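Phosphoserine phosphatase (Thermococcus onnurineus, PDB 4AP9) probably hydrolyses L-phosphoserine to L-serine and phosphate with the help of magnesium, the last step of serine biosynthesis, as a member of the haloacid dehalogenase superfamily. Local coordinates at residues 95-107 with 112-124. Residues are numbered along the deposited sequence; the frame is centred on the assembly and turned at random.
Sequences GFKVVLISGSFEE and FKELGDEFMANRA
Glu106 reaches back from the turn after strand 97-102 and lays its side chain against the neighbouring strand, where its CG packs 3.4 Å from Phe119 CE2 and close to the methyl of Ala121. With CG set beside its own backbone N (chi1 -76°) and the chain extended beyond, the carboxylate arrives between strand backbone and arginine. OE1 takes Arg123 NE and NH2, each at 3.0 Å; it lies in the guanidinium plane, while both nitrogens reach it from one face of the carboxylate. OE2 offers its anti lone pair to Ala121 N, shares a water with Phe119 O, and forms a salt bridge with Arg137. Replacing this glutamate with an alanine removes the carboxylate, which would probably leave Arg123 and Arg137 without their shared counter-charge and open a gap beside the Phe119 ring.

Toward the start of the strands the two run parallel, and Leu100 N bonds Glu118 O while Leu100 O accepts from Met120 N. The pair belongs to the mainly parallel, Rossmann-like sheet of the HAD fold, in which 97-102 lies between 11-15 and 118-127. Register slips by two residues between Ile101 and Phe105, a beta bulge; across it Asn122 ND2 donates to Gly103 O (3.0 Å) from above the carbonyl plane, its OD1 being held by Arg137 N. On the face carrying Leu100 and Phe119, Leu100 CD1 sits snugly against Phe112 O (3.6 Å) and the CB of Leu115.

In contrast to that close apolar packing, the strand starts are polar, hydrated and intersubunit. Asp117 OD2 takes a nearly straight bond from Val98 N (2.9 Å, 175°), and a water links it to Phe96 O. Lys97 bends at chi3 (112°) to bring NZ within 2.6 Å of Glu118 OE2, an oxygen also paired with Arg147 of the second subunit.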
loop_
_atom_site.group_PDB
_atom_site.type_symbol
_atom_site.label_atom_id
_atom_site.label_comp_id
_atom_site.label_asym_id
_atom_site.label_seq_id
_atom_site.Cartn_x
_atom_site.Cartn_y
_atom_site.Cartn_z
ATOM N N GLY A 95 -1.429 -23.076 -20.784
ATOM C CA GLY A 95 -1.381 -22.896 -19.342
ATOM C C GLY A 95 -2.062 -21.654 -18.800
ATOM O O GLY A 95 -1.758 -21.210 -17.699
ATOM N N PHE A 96 -2.978 -21.087 -19.574
ATOM C CA PHE A 96 -3.727 -19.916 -19.141
ATOM C C PHE A 96 -5.084 -20.314 -18.593
ATOM O O PHE A 96 -5.683 -21.292 -19.047
ATOM C CB PHE A 96 -3.943 -18.953 -20.319
ATOM C CG PHE A 96 -2.690 -18.275 -20.782
ATOM C CD1 PHE A 96 -1.856 -18.887 -21.696
ATOM C CD2 PHE A 96 -2.352 -17.022 -20.308
ATOM C CE1 PHE A 96 -0.699 -18.266 -22.128
ATOM C CE2 PHE A 96 -1.195 -16.392 -20.732
ATOM C CZ PHE A 96 -0.366 -17.016 -21.647
ATOM N N LYS A 97 -5.568 -19.559 -17.617
ATOM C CA LYS A 97 -6.996 -19.530 -17.328
ATOM C C LYS A 97 -7.598 -18.460 -18.249
ATOM O O LYS A 97 -7.048 -17.366 -18.364
ATOM C CB LYS A 97 -7.226 -19.170 -15.872
ATOM C CG LYS A 97 -8.655 -18.860 -15.531
ATOM C CD LYS A 97 -8.795 -18.715 -14.036
ATOM C CE LYS A 97 -9.115 -17.309 -13.650
ATOM N NZ LYS A 97 -9.730 -17.291 -12.289
ATOM N N VAL A 98 -8.708 -18.776 -18.907
ATOM C CA VAL A 98 -9.292 -17.881 -19.919
ATOM C C VAL A 98 -10.528 -17.130 -19.424
ATOM O O VAL A 98 -11.500 -17.745 -18.978
ATOM C CB VAL A 98 -9.674 -18.681 -21.178
ATOM C CG1 VAL A 98 -10.273 -17.767 -22.247
ATOM C CG2 VAL A 98 -8.454 -19.417 -21.712
ATOM N N VAL A 99 -10.489 -15.801 -19.509
ATOM C CA VAL A 99 -11.584 -14.963 -19.040
ATOM C C VAL A 99 -12.086 -14.159 -20.213
ATOM O O VAL A 99 -11.322 -13.425 -20.850
ATOM C CB VAL A 99 -11.149 -14.008 -17.899
ATOM C CG1 VAL A 99 -12.318 -13.160 -17.459
ATOM C CG2 VAL A 99 -10.603 -14.807 -16.711
ATOM N N LEU A 100 -13.367 -14.312 -20.519
ATOM C CA LEU A 100 -13.956 -13.593 -21.640
ATOM C C LEU A 100 -14.746 -12.427 -21.082
ATOM O O LEU A 100 -15.538 -12.600 -20.159
ATOM C CB LEU A 100 -14.879 -14.522 -22.440
ATOM C CG LEU A 100 -14.297 -15.820 -22.999
ATOM C CD1 LEU A 100 -15.276 -16.443 -23.978
ATOM C CD2 LEU A 100 -12.957 -15.611 -23.678
ATOM N N ILE A 101 -14.535 -11.233 -21.625
ATOM C CA ILE A 101 -15.252 -10.073 -21.126
ATOM C C ILE A 101 -15.858 -9.278 -22.265
ATOM O O ILE A 101 -15.419 -9.382 -23.414
ATOM C CB ILE A 101 -14.342 -9.145 -20.274
ATOM C CG1 ILE A 101 -13.214 -8.522 -21.105
ATOM C CG2 ILE A 101 -13.715 -9.917 -19.123
ATOM C CD1 ILE A 101 -12.357 -7.558 -20.297
ATOM N N SER A 102 -16.892 -8.515 -21.943
ATOM C CA SER A 102 -17.442 -7.555 -22.889
ATOM C C SER A 102 -18.226 -6.483 -22.145
ATOM O O SER A 102 -18.769 -6.742 -21.064
ATOM C CB SER A 102 -18.368 -8.261 -23.893
ATOM O OG SER A 102 -18.944 -7.323 -24.810
ATOM N N GLY A 103 -18.301 -5.294 -22.731
ATOM C CA GLY A 103 -19.166 -4.240 -22.219
ATOM C C GLY A 103 -20.576 -4.323 -22.792
ATOM O O GLY A 103 -21.452 -3.530 -22.429
ATOM N N SER A 104 -20.784 -5.278 -23.698
ATOM C CA SER A 104 -22.109 -5.534 -24.246
ATOM C C SER A 104 -22.848 -6.535 -23.359
ATOM O O SER A 104 -22.339 -6.938 -22.301
ATOM C CB SER A 104 -22.029 -6.210 -25.623
ATOM O OG SER A 104 -23.299 -6.177 -26.282
ATOM N N PHE A 105 -24.036 -6.934 -23.811
ATOM C CA PHE A 105 -24.960 -7.740 -23.011
ATOM C C PHE A 105 -24.717 -9.247 -22.963
ATOM O O PHE A 105 -24.558 -9.892 -23.999
ATOM C CB PHE A 105 -26.376 -7.444 -23.534
ATOM C CG PHE A 105 -26.770 -5.995 -23.430
ATOM C CD1 PHE A 105 -27.234 -5.474 -22.238
ATOM C CD2 PHE A 105 -26.674 -5.148 -24.526
ATOM C CE1 PHE A 105 -27.588 -4.152 -22.136
ATOM C CE2 PHE A 105 -27.034 -3.819 -24.425
ATOM C CZ PHE A 105 -27.485 -3.318 -23.231
ATOM N N GLU A 106 -24.683 -9.810 -21.757
ATOM C CA GLU A 106 -24.520 -11.252 -21.595
ATOM C C GLU A 106 -25.591 -12.029 -22.344
ATOM O O GLU A 106 -25.344 -13.140 -22.814
ATOM C CB GLU A 106 -24.567 -11.648 -20.114
ATOM C CG GLU A 106 -23.279 -11.304 -19.358
ATOM C CD GLU A 106 -23.153 -12.049 -18.037
ATOM O OE1 GLU A 106 -24.103 -12.786 -17.676
ATOM O OE2 GLU A 106 -22.091 -11.899 -17.371
ATOM N N GLU A 107 -26.781 -11.440 -22.437
ATOM C CA GLU A 107 -27.938 -12.103 -23.015
ATOM C C GLU A 107 -27.717 -12.325 -24.510
ATOM O O GLU A 107 -28.093 -13.363 -25.070
ATOM C CB GLU A 107 -29.213 -11.284 -22.740
ATOM C CG GLU A 107 -29.565 -11.121 -21.229
ATOM C CD GLU A 107 -28.936 -9.880 -20.560
ATOM O OE1 GLU A 107 -27.976 -9.301 -21.108
ATOM O OE2 GLU A 107 -29.432 -9.461 -19.490
ATOM N N PHE A 112 -21.001 -17.406 -25.973
ATOM C CA PHE A 112 -19.653 -17.436 -25.413
ATOM C C PHE A 112 -19.643 -17.734 -23.911
ATOM O O PHE A 112 -18.585 -17.812 -23.300
ATOM C CB PHE A 112 -18.968 -16.089 -25.640
ATOM C CG PHE A 112 -18.689 -15.784 -27.074
ATOM C CD1 PHE A 112 -17.636 -16.401 -27.728
ATOM C CD2 PHE A 112 -19.466 -14.873 -27.773
ATOM C CE1 PHE A 112 -17.368 -16.117 -29.051
ATOM C CE2 PHE A 112 -19.204 -14.597 -29.095
ATOM C CZ PHE A 112 -18.145 -15.218 -29.731
ATOM N N LYS A 113 -20.829 -17.894 -23.326
ATOM C CA LYS A 113 -20.984 -17.937 -21.871
ATOM C C LYS A 113 -20.162 -19.050 -21.208
ATOM O O LYS A 113 -19.674 -18.892 -20.092
ATOM C CB LYS A 113 -22.467 -18.115 -21.542
ATOM C CG LYS A 113 -22.862 -17.975 -20.085
ATOM C CD LYS A 113 -24.343 -18.321 -19.961
ATOM C CE LYS A 113 -24.980 -17.757 -18.697
ATOM N NZ LYS A 113 -26.479 -17.820 -18.757
ATOM N N GLU A 114 -20.024 -20.182 -21.890
ATOM C CA GLU A 114 -19.343 -21.332 -21.300
ATOM C C GLU A 114 -18.037 -21.670 -22.004
ATOM O O GLU A 114 -17.412 -22.701 -21.716
ATOM C CB GLU A 114 -20.255 -22.557 -21.320
ATOM C CG GLU A 114 -21.608 -22.337 -20.678
ATOM C CD GLU A 114 -21.516 -22.153 -19.178
ATOM O OE1 GLU A 114 -20.424 -22.383 -18.605
ATOM O OE2 GLU A 114 -22.538 -21.771 -18.571
ATOM N N LEU A 115 -17.620 -20.807 -22.924
ATOM C CA LEU A 115 -16.443 -21.099 -23.724
ATOM C C LEU A 115 -15.171 -20.961 -22.893
ATOM O O LEU A 115 -14.286 -21.804 -22.958
ATOM C CB LEU A 115 -16.381 -20.191 -24.950
ATOM C CG LEU A 115 -15.169 -20.430 -25.850
ATOM C CD1 LEU A 115 -15.176 -21.850 -26.411
ATOM C CD2 LEU A 115 -15.151 -19.431 -26.984
ATOM N N GLY A 116 -15.089 -19.880 -22.123
ATOM C CA GLY A 116 -13.944 -19.640 -21.268
ATOM C C GLY A 116 -14.100 -20.259 -19.894
ATOM O O GLY A 116 -15.059 -20.987 -19.627
ATOM N N ASP A 117 -13.130 -19.989 -19.032
ATOM C CA ASP A 117 -13.182 -20.418 -17.645
ATOM C C ASP A 117 -14.031 -19.470 -16.803
ATOM O O ASP A 117 -14.693 -19.893 -15.851
ATOM C CB ASP A 117 -11.758 -20.545 -17.103
ATOM C CG ASP A 117 -10.964 -21.622 -17.832
ATOM O OD1 ASP A 117 -11.475 -22.759 -17.926
ATOM O OD2 ASP A 117 -9.860 -21.338 -18.345
ATOM N N GLU A 118 -13.995 -18.183 -17.146
ATOM C CA GLU A 118 -14.889 -17.194 -16.557
ATOM C C GLU A 118 -15.470 -16.296 -17.654
ATOM O O GLU A 118 -14.860 -16.095 -18.709
ATOM C CB GLU A 118 -14.178 -16.330 -15.505
ATOM C CG GLU A 118 -13.664 -17.109 -14.302
ATOM C CD GLU A 118 -13.277 -16.207 -13.141
ATOM O OE1 GLU A 118 -14.052 -15.297 -12.798
ATOM O OE2 GLU A 118 -12.195 -16.416 -12.552
ATOM N N PHE A 119 -16.646 -15.755 -17.402
ATOM C CA PHE A 119 -17.327 -14.916 -18.383
ATOM C C PHE A 119 -17.919 -13.719 -17.657
ATOM O O PHE A 119 -18.541 -13.875 -16.608
ATOM C CB PHE A 119 -18.428 -15.748 -19.060
ATOM C CG PHE A 119 -19.315 -14.975 -20.015
ATOM C CD1 PHE A 119 -18.873 -14.642 -21.286
ATOM C CD2 PHE A 119 -20.609 -14.626 -19.654
ATOM C CE1 PHE A 119 -19.706 -13.943 -22.175
ATOM C CE2 PHE A 119 -21.442 -13.932 -20.534
ATOM C CZ PHE A 119 -20.983 -13.589 -21.795
HETATM N N MSE A 120 -17.735 -12.519 -18.204
HETATM C CA MSE A 120 -18.336 -11.322 -17.619
HETATM C C MSE A 120 -18.741 -10.295 -18.667
HETATM O O MSE A 120 -17.926 -9.884 -19.489
HETATM C CB MSE A 120 -17.371 -10.630 -16.656
HETATM C CG MSE A 120 -17.815 -9.215 -16.258
HETATM SE SE MSE A 120 -19.322 -9.228 -15.017
HETATM C CE MSE A 120 -18.675 -10.701 -13.976
ATOM N N ALA A 121 -19.995 -9.860 -18.604
ATOM C CA ALA A 121 -20.444 -8.723 -19.401
ATOM C C ALA A 121 -21.550 -7.993 -18.652
ATOM O O ALA A 121 -21.931 -8.379 -17.544
ATOM C CB ALA A 121 -20.947 -9.179 -20.776
ATOM N N ASN A 122 -22.068 -6.935 -19.256
ATOM C CA ASN A 122 -23.165 -6.197 -18.645
ATOM C C ASN A 122 -24.474 -6.955 -18.855
ATOM O O ASN A 122 -24.479 -7.994 -19.497
ATOM C CB ASN A 122 -23.191 -4.773 -19.189
ATOM C CG ASN A 122 -22.049 -3.935 -18.632
ATOM O OD1 ASN A 122 -21.693 -4.079 -17.463
ATOM N ND2 ASN A 122 -21.453 -3.086 -19.462
ATOM N N ARG A 123 -25.567 -6.492 -18.262
ATOM C CA ARG A 123 -26.831 -7.217 -18.413
ATOM C C ARG A 123 -27.939 -6.246 -18.755
ATOM O O ARG A 123 -27.776 -5.029 -18.609
ATOM C CB ARG A 123 -27.176 -8.035 -17.150
ATOM C CG ARG A 123 -26.343 -9.322 -17.022
ATOM C CD ARG A 123 -26.657 -10.144 -15.741
ATOM N NE ARG A 123 -25.810 -11.334 -15.713
ATOM C CZ ARG A 123 -25.427 -11.995 -14.621
ATOM N NH1 ARG A 123 -25.814 -11.602 -13.415
ATOM N NH2 ARG A 123 -24.643 -13.062 -14.742
ATOM N N ALA A 124 -29.066 -6.783 -19.222
ATOM C CA ALA A 124 -30.192 -5.947 -19.620
ATOM C C ALA A 124 -31.327 -5.972 -18.600
ATOM O O ALA A 124 -31.502 -6.947 -17.867
ATOM C CB ALA A 124 -30.698 -6.398 -20.979
HETATM O O HOH W 1 -7.545 -23.017 -17.614
HETATM O O HOH W 2 -21.129 -13.878 -16.020
#